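Local coordinates for protein glucokinase (Enterococcus faecalis, PDB 2QM1) that probably phosphorylates glucose at the expense of ATP, as a zinc-binding sugar kinase of the ROK family, at residues 19-22 and 28-31; 7-12 and 52-57; 245-250 and 277-282; 285-288 and 294-297; 85-90 and 95-100. All blocks are in the same frame, centred on the assembly; numbering follows the deposited sequence.

How the interactions relate
Interactions 1 and 2 belong to the same mixed sheet near the N-terminus; their centres are 9 Å apart and they touch, through Ala21 O to Gly10 N at 2.8 Å and Gln31 OE1 to Arg57 NH2 at 3.0 Å. Interactions 3 and 4 share helix 277-289 on the far side of the chain's centre, with centres 13 Å apart; Tyr286 packs on the backbone of residues 247-248. Interaction 5 stands apart from both groups, about 8 Å from interaction 2 by nearest atoms. It comes closest to the magnesium site: the side chain of Val86 is about 8 Å from that of Asn116, while the side chain of Leu250 in interaction 3 is about 11 Å from Gly148.

Interaction 1 of 5, residues 19-22 and 28-31; sequences KFAI and VVQQ
A classic beta bulge interrupts the hairpin of strands 17-24 and 29-36, where Gln30 and Gln31 both stand opposite Ile22. The carbonyl of Ile22 receives both amides. Gln30 N makes the short bond, 2.6 Å to Ile22 O and in the carbonyl plane, whereas Gln31 N approaches Ile22 O at 3.3 Å, a weak bond. In return Ile22 N donates almost straight to Gln31 O at 3.0 Å, which makes these two residues an antiparallel hydrogen-bonded pair. Gln31 O also accepts a CA-H contact from Ala21 CA at 3.2 Å, so each of the two carbonyls serves two neighbours. At the bulge the short strand pieces run 110° apart, far from a straight antiparallel 180°.

Ile22 and Gln31 send their side chains out side by side on one face. The tip of Ile22 lies against the amide of Gln31, with CD1 3.6 Å from NE2. Gln31 reaches there through an unusual first torsion, CG nearly eclipsing its own backbone N (chi1 -7°), and then an extended chain whose amide is held by Arg57. The other branch of Ile22, CG2, meets Gln30 OE1 at 3.6 Å. Away from that group, Ala21 CB touches Val29 CG1 at 4.2 Å.

Strand 29-36 is the outermost strand of the sheet at this end, and 17-24 separates it from strand 7-13. There Ile22 rests on Lys7 and Ile9, while Phe20 stacks with Trp33 and packs beneath helix 46-60.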
# COMPACT_ATOMS: atom_id res chain seq x y z
N LYS B 19 19.82 -21.17 2.62
CA LYS B 19 20.74 -20.94 1.53
C LYS B 19 21.60 -19.72 1.83
O LYS B 19 21.09 -18.77 2.39
CB LYS B 19 19.97 -20.65 0.27
CG LYS B 19 19.03 -21.74 -0.12
CD LYS B 19 18.85 -21.68 -1.60
CE LYS B 19 17.47 -22.04 -2.00
NZ LYS B 19 16.63 -20.87 -1.59
N PHE B 20 22.87 -19.76 1.43
CA PHE B 20 23.83 -18.68 1.65
C PHE B 20 24.43 -18.29 0.32
O PHE B 20 24.52 -19.14 -0.61
CB PHE B 20 24.96 -19.15 2.54
CG PHE B 20 24.51 -19.76 3.83
CD1 PHE B 20 24.57 -19.04 5.01
CD2 PHE B 20 24.08 -21.08 3.88
CE1 PHE B 20 24.16 -19.61 6.21
CE2 PHE B 20 23.65 -21.65 5.09
CZ PHE B 20 23.71 -20.92 6.25
N ALA B 21 24.82 -17.02 0.20
CA ALA B 21 25.69 -16.64 -0.90
C ALA B 21 26.62 -15.57 -0.44
O ALA B 21 26.29 -14.83 0.48
CB ALA B 21 24.93 -16.13 -2.10
N ILE B 22 27.75 -15.49 -1.15
CA ILE B 22 28.71 -14.43 -1.04
C ILE B 22 28.72 -13.71 -2.37
O ILE B 22 28.83 -14.32 -3.44
CB ILE B 22 30.10 -14.95 -0.70
CG1 ILE B 22 30.12 -15.47 0.75
CG2 ILE B 22 31.11 -13.86 -0.86
CD1 ILE B 22 31.27 -16.38 1.01
N VAL B 28 26.79 -9.37 -7.70
CA VAL B 28 27.14 -10.56 -8.46
C VAL B 28 27.54 -11.67 -7.49
O VAL B 28 28.40 -11.47 -6.64
CB VAL B 28 28.34 -10.32 -9.38
CG1 VAL B 28 28.65 -11.53 -10.27
CG2 VAL B 28 28.16 -9.00 -10.20
N VAL B 29 26.92 -12.84 -7.64
CA VAL B 29 27.10 -13.99 -6.77
C VAL B 29 28.49 -14.63 -7.01
O VAL B 29 28.80 -15.00 -8.13
CB VAL B 29 25.92 -15.05 -7.01
CG1 VAL B 29 26.08 -16.30 -6.13
CG2 VAL B 29 24.57 -14.44 -6.75
N GLN B 30 29.34 -14.72 -5.98
CA GLN B 30 30.63 -15.40 -6.10
C GLN B 30 30.59 -16.91 -5.71
O GLN B 30 31.24 -17.71 -6.37
CB GLN B 30 31.68 -14.65 -5.27
CG GLN B 30 31.90 -13.16 -5.67
CD GLN B 30 32.91 -12.41 -4.78
OE1 GLN B 30 33.16 -12.77 -3.60
NE2 GLN B 30 33.47 -11.35 -5.33
N GLN B 31 29.82 -17.27 -4.66
CA GLN B 31 29.65 -18.67 -4.16
C GLN B 31 28.29 -18.83 -3.56
O GLN B 31 27.79 -17.88 -3.01
CB GLN B 31 30.59 -19.00 -3.00
CG GLN B 31 31.60 -17.98 -2.68
CD GLN B 31 32.63 -18.47 -1.70
OE1 GLN B 31 32.54 -19.60 -1.17
NE2 GLN B 31 33.62 -17.63 -1.43

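Interaction 2 of 5, residues 7-12 and 52-57; sequences KIIGID and ESIRHR
Ile9 is the first residue of strand 7-12 to meet Ile54 on helix 46-60, and it does so with both branches. Its short branch, CG2, lies 4.2 Å from Ile54 CD1. The end of its long branch passes near the other methyl of the same partner, with Ile9 CD1 4.4 Å from Ile54 CG2. Backbone and backbone stay well separated at this point, Ile9 CA being 9.1 Å from Ile54 CA, and the two side chains fill the interval. Two residues on, Ile11 uses its long branch: Ile11 CD1 makes the closest approach of the contact, 3.8 Å to Ile54 CD1. Its CG1 is anti to the carbonyl carbon (chi1 -59°), and the extended second torsion carries the delta methyl out from the sheet to the helix. Ile54 follows the same pattern, with CG1 beside its backbone N (chi1 -74°), and its CD1 touches a methyl of each strand isoleucine, both on the side facing the sheet. All three isoleucines are buried, and the contact between them is purely van der Waals.

The arrangement is a helix laid across a sheet in the actin-like ATPase fold. Helix 46-60 is the connection of a beta-alpha-beta crossover from strand 29-36 to strand 68-75, which runs parallel to it on the far side of 17-24 and 7-13. Ile11 also touches Phe20 on one neighbouring strand and Ile71 and Met73 on the other, while Ile54 packs against Leu108 of helix 100-108.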
# COMPACT_ATOMS: atom_id res chain seq x y z
N LYS B 7 33.05 -7.89 0.01
CA LYS B 7 32.03 -8.93 -0.13
C LYS B 7 30.88 -8.70 0.85
O LYS B 7 31.04 -8.06 1.91
CB LYS B 7 32.64 -10.32 0.10
CG LYS B 7 33.83 -10.70 -0.87
CD LYS B 7 34.49 -12.01 -0.41
CE LYS B 7 35.70 -12.45 -1.31
NZ LYS B 7 36.79 -11.42 -1.26
N ILE B 8 29.70 -9.17 0.46
CA ILE B 8 28.53 -9.16 1.34
C ILE B 8 28.01 -10.61 1.33
O ILE B 8 28.24 -11.35 0.36
CB ILE B 8 27.45 -8.12 0.88
CG1 ILE B 8 27.03 -8.42 -0.56
CG2 ILE B 8 28.00 -6.69 0.94
CD1 ILE B 8 26.28 -7.33 -1.19
N ILE B 9 27.42 -11.01 2.45
CA ILE B 9 26.83 -12.33 2.60
C ILE B 9 25.30 -12.19 2.64
O ILE B 9 24.76 -11.35 3.38
CB ILE B 9 27.35 -13.04 3.89
CG1 ILE B 9 28.85 -13.34 3.78
CG2 ILE B 9 26.52 -14.37 4.15
CD1 ILE B 9 29.58 -13.65 5.11
N GLY B 10 24.61 -13.00 1.86
CA GLY B 10 23.13 -13.09 2.00
C GLY B 10 22.70 -14.46 2.51
O GLY B 10 23.28 -15.46 2.16
N ILE B 11 21.69 -14.47 3.38
CA ILE B 11 21.14 -15.71 3.93
C ILE B 11 19.67 -15.74 3.58
O ILE B 11 18.94 -14.77 3.82
CB ILE B 11 21.31 -15.81 5.46
CG1 ILE B 11 22.81 -15.73 5.82
CG2 ILE B 11 20.61 -17.11 6.00
CD1 ILE B 11 23.18 -15.08 7.24
N ASP B 12 19.26 -16.87 3.02
CA ASP B 12 17.88 -17.13 2.71
C ASP B 12 17.38 -18.31 3.58
O ASP B 12 17.51 -19.49 3.23
CB ASP B 12 17.75 -17.33 1.19
CG ASP B 12 16.35 -17.66 0.76
OD1 ASP B 12 15.48 -17.74 1.64
OD2 ASP B 12 16.13 -17.86 -0.47
N GLU B 52 27.58 -21.37 12.61
CA GLU B 52 28.50 -22.44 12.25
C GLU B 52 28.79 -22.58 10.77
O GLU B 52 29.93 -22.80 10.42
CB GLU B 52 28.03 -23.79 12.80
CG GLU B 52 28.96 -24.95 12.51
CD GLU B 52 30.44 -24.68 12.84
OE1 GLU B 52 31.30 -25.20 12.11
OE2 GLU B 52 30.75 -23.96 13.83
N SER B 53 27.76 -22.50 9.92
CA SER B 53 27.96 -22.68 8.49
C SER B 53 28.84 -21.53 7.92
O SER B 53 29.69 -21.75 7.07
CB SER B 53 26.61 -22.75 7.78
OG SER B 53 26.76 -22.84 6.37
N ILE B 54 28.63 -20.30 8.40
CA ILE B 54 29.45 -19.18 7.97
C ILE B 54 30.87 -19.23 8.55
O ILE B 54 31.84 -19.01 7.84
CB ILE B 54 28.75 -17.84 8.28
CG1 ILE B 54 27.59 -17.61 7.31
CG2 ILE B 54 29.78 -16.66 8.26
CD1 ILE B 54 26.66 -16.57 7.78
N ARG B 55 31.00 -19.56 9.82
CA ARG B 55 32.32 -19.69 10.37
C ARG B 55 33.12 -20.74 9.56
O ARG B 55 34.28 -20.52 9.20
CB ARG B 55 32.25 -20.13 11.83
CG ARG B 55 31.84 -19.03 12.78
CD ARG B 55 31.79 -19.59 14.18
NE ARG B 55 31.47 -18.58 15.20
CZ ARG B 55 30.99 -18.87 16.42
NH1 ARG B 55 30.78 -20.12 16.76
NH2 ARG B 55 30.72 -17.89 17.28
N HIS B 56 32.47 -21.88 9.26
CA HIS B 56 33.16 -23.00 8.59
C HIS B 56 33.57 -22.68 7.15
O HIS B 56 34.59 -23.20 6.69
CB HIS B 56 32.28 -24.27 8.61
CG HIS B 56 32.96 -25.49 8.09
ND1 HIS B 56 33.84 -26.24 8.84
CD2 HIS B 56 32.88 -26.11 6.88
CE1 HIS B 56 34.27 -27.27 8.12
NE2 HIS B 56 33.70 -27.21 6.93
N ARG B 57 32.81 -21.82 6.47
CA ARG B 57 33.04 -21.47 5.05
C ARG B 57 34.24 -20.54 5.00
O ARG B 57 35.21 -20.69 4.21
CB ARG B 57 31.79 -20.80 4.46
CG ARG B 57 31.82 -20.56 2.95
CD ARG B 57 31.58 -21.89 2.25
NE ARG B 57 31.62 -21.72 0.81
CZ ARG B 57 31.12 -22.57 -0.06
NH1 ARG B 57 30.59 -23.74 0.36
NH2 ARG B 57 31.23 -22.30 -1.37

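Interaction 3 of 5, residues 245-250 and 277-282; sequences RVCFYL and EFLRSR
The short helical segments 245-250 and 277-282 cross at -54° with their axes 9.7 Å apart, and the two backbones come nearest where Cys247 CA lies 5.7 Å from Arg282 CA. Cys247 is the wedge. Its sulfur sits between two partners, with SG 3.6 Å from Arg282 CB and 3.7 Å from Leu279 CD1. Its beta carbon also rests against the backbone of the other helix, CB being 3.6 Å from Arg282 O. Having SG anti to the carbonyl carbon (chi1 -66°) directs the sulfur at the second helix. Leu279 extends the apolar patch: the same CD1 that meets the sulfur comes to 4.4 Å from Leu250 CD1, a looser contact.

Both helices flank the second mixed sheet of the chain. Helix 237-261 leads into strand 265-269, and helix 277-289 lies on the crossover from that strand to the parallel strand 300-303, so Cys247 and Leu279 join two successive helices of this layered alpha-beta region.

Within segment 277-282, Arg280 and Glu277 form a salt bridge away from the interface. Arg280 grips side-on, NE to OE1 and NH2 to OE2, with the NH2-OE2 bond of 2.8 Å using the syn lone pair; its NH1 has further partners in Glu284 and the carbonyl of Ile301. In one of its two deposited conformers Arg282 turns back over the Phe278 ring; its weak bond from NE to Phe278 O is therefore doubtful. Phe278 itself is covered by helix 225-233, and Phe248 packs on Pro174 of the second subunit.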
# COMPACT_ATOMS: atom_id res chain seq x y z
N ARG B 245 -10.13 -18.75 -13.18
CA ARG B 245 -10.55 -18.42 -11.85
C ARG B 245 -9.37 -17.89 -11.03
O ARG B 245 -9.51 -16.91 -10.30
CB ARG B 245 -11.17 -19.65 -11.17
CG ARG B 245 -11.68 -19.37 -9.76
CD ARG B 245 -12.73 -18.21 -9.76
NE ARG B 245 -14.06 -18.78 -9.58
CZ ARG B 245 -14.92 -19.00 -10.54
NH1 ARG B 245 -16.07 -19.57 -10.25
NH2 ARG B 245 -14.64 -18.63 -11.78
N VAL B 246 -8.21 -18.56 -11.16
CA VAL B 246 -7.05 -18.22 -10.34
C VAL B 246 -6.55 -16.80 -10.67
O VAL B 246 -6.21 -16.02 -9.75
CB VAL B 246 -5.86 -19.29 -10.44
CG1 VAL B 246 -4.59 -18.70 -9.92
CG2 VAL B 246 -6.16 -20.59 -9.61
N CYS B 247 -6.52 -16.46 -11.95
CA CYS B 247 -5.94 -15.18 -12.40
C CYS B 247 -6.89 -14.02 -12.18
O CYS B 247 -6.43 -12.89 -12.02
CB CYS B 247 -5.49 -15.28 -13.86
SG CYS B 247 -4.08 -16.49 -14.00
N PHE B 248 -8.20 -14.32 -12.17
CA PHE B 248 -9.26 -13.38 -11.68
C PHE B 248 -8.86 -12.84 -10.29
O PHE B 248 -8.74 -11.63 -10.06
CB PHE B 248 -10.65 -14.07 -11.68
CG PHE B 248 -11.75 -13.25 -11.03
CD1 PHE B 248 -12.49 -12.35 -11.79
CD2 PHE B 248 -12.00 -13.36 -9.66
CE1 PHE B 248 -13.48 -11.58 -11.19
CE2 PHE B 248 -12.95 -12.60 -9.05
CZ PHE B 248 -13.71 -11.70 -9.84
N TYR B 249 -8.59 -13.76 -9.37
CA TYR B 249 -8.32 -13.38 -7.99
C TYR B 249 -6.97 -12.69 -7.89
O TYR B 249 -6.84 -11.73 -7.15
CB TYR B 249 -8.31 -14.61 -7.08
CG TYR B 249 -9.69 -15.22 -6.81
CD1 TYR B 249 -10.73 -14.45 -6.30
CD2 TYR B 249 -9.92 -16.57 -7.05
CE1 TYR B 249 -11.99 -15.01 -6.03
CE2 TYR B 249 -11.19 -17.15 -6.78
CZ TYR B 249 -12.20 -16.36 -6.27
OH TYR B 249 -13.44 -16.91 -6.01
N LEU B 250 -5.96 -13.20 -8.59
CA LEU B 250 -4.68 -12.50 -8.63
C LEU B 250 -4.85 -11.16 -9.28
O LEU B 250 -4.22 -10.22 -8.85
CB LEU B 250 -3.57 -13.28 -9.35
CG LEU B 250 -3.05 -14.53 -8.64
CD1 LEU B 250 -2.64 -15.53 -9.71
CD2 LEU B 250 -1.86 -14.16 -7.74
N GLU B 277 4.75 -16.86 -19.48
CA GLU B 277 3.96 -15.84 -20.13
C GLU B 277 2.45 -16.11 -20.07
O GLU B 277 1.66 -15.18 -20.03
CB GLU B 277 4.46 -15.61 -21.57
CG GLU B 277 3.62 -14.61 -22.44
CD GLU B 277 3.52 -13.17 -21.85
OE1 GLU B 277 4.34 -12.79 -20.98
OE2 GLU B 277 2.60 -12.42 -22.28
N PHE B 278 2.07 -17.38 -20.05
CA PHE B 278 0.66 -17.75 -20.08
C PHE B 278 -0.04 -17.31 -18.79
O PHE B 278 -1.16 -16.82 -18.82
CB PHE B 278 0.55 -19.27 -20.28
CG PHE B 278 -0.85 -19.75 -20.47
CD1 PHE B 278 -1.61 -20.15 -19.37
CD2 PHE B 278 -1.40 -19.83 -21.75
CE1 PHE B 278 -2.91 -20.60 -19.54
CE2 PHE B 278 -2.70 -20.28 -21.93
CZ PHE B 278 -3.46 -20.67 -20.83
N LEU B 279 0.66 -17.49 -17.66
CA LEU B 279 0.23 -16.92 -16.38
C LEU B 279 0.30 -15.39 -16.32
O LEU B 279 -0.64 -14.78 -15.88
CB LEU B 279 1.03 -17.52 -15.21
CG LEU B 279 0.93 -16.73 -13.90
CD1 LEU B 279 -0.44 -16.91 -13.26
CD2 LEU B 279 2.01 -17.18 -12.94
N ARG B 280 1.40 -14.77 -16.75
CA ARG B 280 1.53 -13.30 -16.70
C ARG B 280 0.39 -12.63 -17.46
O ARG B 280 -0.23 -11.71 -16.98
CB ARG B 280 2.87 -12.82 -17.26
CG ARG B 280 3.27 -11.40 -16.84
CD ARG B 280 4.17 -10.83 -17.86
NE ARG B 280 3.48 -10.87 -19.14
CZ ARG B 280 2.64 -9.93 -19.56
NH1 ARG B 280 2.43 -8.81 -18.84
NH2 ARG B 280 2.06 -10.12 -20.74
N SER B 281 0.07 -13.21 -18.61
CA SER B 281 -0.95 -12.67 -19.45
C SER B 281 -2.32 -12.63 -18.77
O SER B 281 -3.02 -11.60 -18.85
CB SER B 281 -1.03 -13.48 -20.75
OG SER B 281 -1.22 -12.56 -21.80
N ARG B 282 -2.69 -13.72 -18.08
CA ARG B 282 -4.02 -13.85 -17.55
C ARG B 282 -4.12 -13.00 -16.31
O ARG B 282 -5.16 -12.41 -16.02
CB ARG B 282 -4.36 -15.34 -17.37
CG ARG B 282 -4.87 -15.93 -18.70
CD ARG B 282 -4.35 -17.30 -19.08
NE ARG B 282 -3.75 -17.26 -20.43
CZ ARG B 282 -4.41 -17.44 -21.57
NH1 ARG B 282 -3.77 -17.37 -22.74
NH2 ARG B 282 -5.71 -17.70 -21.55

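Interaction 4 of 5, residues 285-288 and 294-297; sequences KYFQ and QVRN
Arg296 reaches back over Gln288, and following it from CB outward accounts for most of this contact. CB packs against the end of the Gln288 side chain, whose amide is probably turned over in the model. CG, anti to the carbonyl carbon of Arg296 (chi1 -69°), continues past the same amide and comes to 4.0 Å from Gln288 O. CD travels on beside that carbonyl, and the chain then bends at the third torsion, which brings the guanidinium round edge-on to the oxygen. NE delivers the main hydrogen bond, 3.1 Å to Gln288 O, with the acceptor close to the guanidinium plane and the donor tilted 26° from the carbonyl plane. NH2 adds a weak second bond to Gln288 O at 3.3 Å. One face of the guanidinium meanwhile looks onto the Gln288 amide, the two planes being 51° apart.

Deeper in, Phe287 CZ meets Val295 CG1 at 4.0 Å, the two side chains crossing at about a right angle. Phe287 is also backed by Thr254 of helix 237-261, and Val295 packs on Cys163 of the second subunit.

Helix 277-289 thus turns through a short link into helix 293-296, the two tied by an arginine on the outer side and an apolar pair beneath. Because Gln288 O belongs to the last turn of its helix, where carbonyls tend to lack amide partners within the helix, the positive guanidinium is probably favoured there by the helix end as well as by one good bond and one weak one.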
# COMPACT_ATOMS: atom_id res chain seq x y z
N LYS B 285 -4.47 -9.45 -17.72
CA LYS B 285 -5.82 -9.27 -18.26
C LYS B 285 -6.89 -8.87 -17.19
O LYS B 285 -7.70 -7.98 -17.41
CB LYS B 285 -6.25 -10.52 -19.00
CG LYS B 285 -7.74 -10.46 -19.34
CD LYS B 285 -8.42 -11.77 -19.73
CE LYS B 285 -9.82 -11.38 -20.20
NZ LYS B 285 -10.65 -12.44 -20.86
N TYR B 286 -6.88 -9.54 -16.05
CA TYR B 286 -7.78 -9.17 -14.98
C TYR B 286 -7.35 -7.92 -14.19
O TYR B 286 -8.18 -7.15 -13.77
CB TYR B 286 -8.05 -10.37 -14.06
CG TYR B 286 -8.93 -11.44 -14.70
CD1 TYR B 286 -10.27 -11.21 -14.89
CD2 TYR B 286 -8.40 -12.67 -15.11
CE1 TYR B 286 -11.11 -12.15 -15.46
CE2 TYR B 286 -9.24 -13.64 -15.70
CZ TYR B 286 -10.60 -13.36 -15.86
OH TYR B 286 -11.49 -14.26 -16.44
N PHE B 287 -6.05 -7.77 -13.95
CA PHE B 287 -5.49 -6.51 -13.47
C PHE B 287 -6.04 -5.30 -14.26
O PHE B 287 -6.40 -4.31 -13.68
CB PHE B 287 -3.96 -6.52 -13.62
CG PHE B 287 -3.31 -5.25 -13.17
CD1 PHE B 287 -3.02 -5.04 -11.81
CD2 PHE B 287 -2.97 -4.27 -14.09
CE1 PHE B 287 -2.39 -3.86 -11.37
CE2 PHE B 287 -2.35 -3.06 -13.65
CZ PHE B 287 -2.08 -2.87 -12.29
N GLN B 288 -6.02 -5.40 -15.59
CA GLN B 288 -6.57 -4.38 -16.47
C GLN B 288 -8.08 -4.10 -16.19
O GLN B 288 -8.49 -2.92 -16.18
CB GLN B 288 -6.32 -4.74 -17.94
CG GLN B 288 -4.85 -4.64 -18.42
CD GLN B 288 -4.32 -3.19 -18.40
OE1 GLN B 288 -3.24 -2.91 -17.88
NE2 GLN B 288 -5.12 -2.27 -18.91
N GLN B 294 -5.57 5.70 -15.15
CA GLN B 294 -4.24 6.19 -14.92
C GLN B 294 -3.30 5.05 -14.42
O GLN B 294 -2.10 5.04 -14.71
CB GLN B 294 -4.30 7.41 -13.99
CG GLN B 294 -5.04 8.64 -14.59
CD GLN B 294 -6.56 8.75 -14.27
OE1 GLN B 294 -7.30 7.75 -14.16
NE2 GLN B 294 -7.03 9.99 -14.15
N VAL B 295 -3.87 4.07 -13.71
CA VAL B 295 -3.09 2.94 -13.23
C VAL B 295 -2.90 1.89 -14.33
O VAL B 295 -1.83 1.31 -14.48
CB VAL B 295 -3.71 2.31 -11.93
CG1 VAL B 295 -3.03 0.94 -11.61
CG2 VAL B 295 -3.63 3.34 -10.74
N ARG B 296 -3.95 1.68 -15.11
CA ARG B 296 -3.92 0.76 -16.26
C ARG B 296 -2.80 1.07 -17.22
O ARG B 296 -2.20 0.18 -17.82
CB ARG B 296 -5.15 0.94 -17.11
CG ARG B 296 -6.41 0.52 -16.51
CD ARG B 296 -7.44 0.91 -17.48
NE ARG B 296 -8.17 -0.26 -17.82
CZ ARG B 296 -8.65 -0.56 -19.02
NH1 ARG B 296 -8.46 0.22 -20.05
NH2 ARG B 296 -9.29 -1.69 -19.14
N ASN B 297 -2.58 2.36 -17.44
CA ASN B 297 -1.71 2.82 -18.50
C ASN B 297 -0.34 3.06 -17.95
O ASN B 297 0.53 3.60 -18.65
CB ASN B 297 -2.27 4.11 -19.08
CG ASN B 297 -3.65 3.92 -19.76
OD1 ASN B 297 -4.52 4.77 -19.68
ND2 ASN B 297 -3.82 2.82 -20.40

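Interaction 5 of 5, residues 85-90 and 95-100; sequences TVVGAY and TTVQPV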
# COMPACT_ATOMS: atom_id res chain seq x y z
N THR B 85 14.71 -8.47 15.48
CA THR B 85 13.97 -9.42 16.28
C THR B 85 12.96 -10.07 15.28
O THR B 85 12.53 -9.40 14.34
CB THR B 85 13.33 -8.55 17.39
OG1 THR B 85 13.93 -8.80 18.68
CG2 THR B 85 11.91 -8.67 17.42
N VAL B 86 12.63 -11.34 15.46
CA VAL B 86 11.70 -12.06 14.59
C VAL B 86 10.53 -12.64 15.41
O VAL B 86 10.76 -13.42 16.37
CB VAL B 86 12.41 -13.26 13.84
CG1 VAL B 86 11.43 -13.92 12.83
CG2 VAL B 86 13.69 -12.81 13.16
N VAL B 87 9.31 -12.25 15.05
CA VAL B 87 8.10 -12.79 15.67
C VAL B 87 7.22 -13.50 14.59
O VAL B 87 7.16 -13.05 13.46
CB VAL B 87 7.35 -11.66 16.46
CG1 VAL B 87 6.42 -10.83 15.56
CG2 VAL B 87 6.64 -12.19 17.67
N GLY B 88 6.58 -14.61 14.94
CA GLY B 88 5.55 -15.19 14.07
C GLY B 88 6.04 -16.22 13.08
O GLY B 88 5.37 -16.49 12.07
N ALA B 89 7.20 -16.80 13.37
CA ALA B 89 7.82 -17.79 12.50
C ALA B 89 7.41 -19.19 12.97
O ALA B 89 8.26 -20.04 13.28
CB ALA B 89 9.36 -17.62 12.51
N TYR B 90 6.10 -19.41 13.03
CA TYR B 90 5.57 -20.62 13.68
C TYR B 90 6.07 -21.89 13.00
O TYR B 90 6.38 -22.86 13.69
CB TYR B 90 4.03 -20.58 13.83
CG TYR B 90 3.51 -20.46 15.28
CD1 TYR B 90 3.92 -19.41 16.12
CD2 TYR B 90 2.57 -21.39 15.78
CE1 TYR B 90 3.43 -19.30 17.47
CE2 TYR B 90 2.06 -21.30 17.11
CZ TYR B 90 2.49 -20.25 17.95
OH TYR B 90 1.99 -20.18 19.25
N THR B 95 8.28 -19.94 18.96
CA THR B 95 7.01 -19.48 19.50
C THR B 95 7.19 -18.20 20.33
O THR B 95 6.24 -17.56 20.79
CB THR B 95 6.32 -20.58 20.31
OG1 THR B 95 7.24 -21.05 21.31
CG2 THR B 95 5.93 -21.73 19.39
N THR B 96 8.44 -17.82 20.46
CA THR B 96 8.82 -16.74 21.32
C THR B 96 9.65 -15.80 20.42
O THR B 96 10.23 -16.27 19.44
CB THR B 96 9.61 -17.44 22.44
OG1 THR B 96 8.76 -17.66 23.61
CG2 THR B 96 10.90 -16.83 22.75
N VAL B 97 9.71 -14.50 20.75
CA VAL B 97 10.50 -13.52 19.97
C VAL B 97 12.00 -13.91 19.95
O VAL B 97 12.60 -14.14 21.01
CB VAL B 97 10.38 -12.09 20.56
CG1 VAL B 97 11.02 -11.07 19.67
CG2 VAL B 97 8.93 -11.69 20.83
N GLN B 98 12.60 -13.97 18.76
CA GLN B 98 13.99 -14.37 18.62
C GLN B 98 14.92 -13.16 18.37
O GLN B 98 14.68 -12.37 17.43
CB GLN B 98 14.14 -15.41 17.51
CG GLN B 98 13.35 -16.73 17.74
CD GLN B 98 13.76 -17.45 19.01
OE1 GLN B 98 14.90 -17.92 19.16
NE2 GLN B 98 12.81 -17.56 19.95
N PRO B 99 15.96 -13.02 19.21
CA PRO B 99 16.95 -11.93 19.13
C PRO B 99 18.02 -12.29 18.09
O PRO B 99 19.21 -12.29 18.42
CB PRO B 99 17.56 -11.90 20.54
CG PRO B 99 17.48 -13.31 21.00
CD PRO B 99 16.23 -13.92 20.36
N VAL B 100 17.59 -12.54 16.85
CA VAL B 100 18.46 -13.11 15.84
C VAL B 100 19.63 -12.19 15.54
O VAL B 100 20.74 -12.64 15.41
CB VAL B 100 17.68 -13.35 14.51
CG1 VAL B 100 18.62 -13.74 13.39
CG2 VAL B 100 16.61 -14.47 14.68
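Val86 and Gln98 exchange the two backbone hydrogen bonds that join these runs as a single antiparallel bridge. Val86 N donates to Gln98 O at 3.0 Å, in the carbonyl plane, and Gln98 N returns a nearly straight bond to Val86 O at 3.1 Å. Gln98 O also takes a CA-H contact from Thr85 CA at 3.2 Å. On its other edge, strand 85-87 pairs with strand 78-80.

Apolar contacts lie on both sides of the bridge. Inward, Val86 CG2 packs 3.7 Å from Val100 CG2, both branches anti to their carbonyl carbons, and the pair rests on Leu114 and Trp94. On the exposed side, Val97 spreads its methyls over two residues: CG2 touches Val87 CG2 at 3.9 Å, and CG1 presses on Thr85 CG2 at 3.4 Å, tighter than usual.

A CH-pi contact closes the far end. Thr95 CG2 stands over one face of the Tyr90 ring, offset toward the CE1-CZ rim, 4.3 Å from its centroid and 24° off the normal.

One polar side chain folds back on its own run: Gln98, bent at chi2, sends NE2 to Thr96 O at 2.9 Å, meeting that carbonyl from above its plane.

Backbone bonds therefore set the pairing of the two runs, while valine and threonine methyls pack on both flanks; of these, only the Val86-Val100 side is buried, so the inner pair shares in the core next to strand 112-116 and the outer ones form a surface patch.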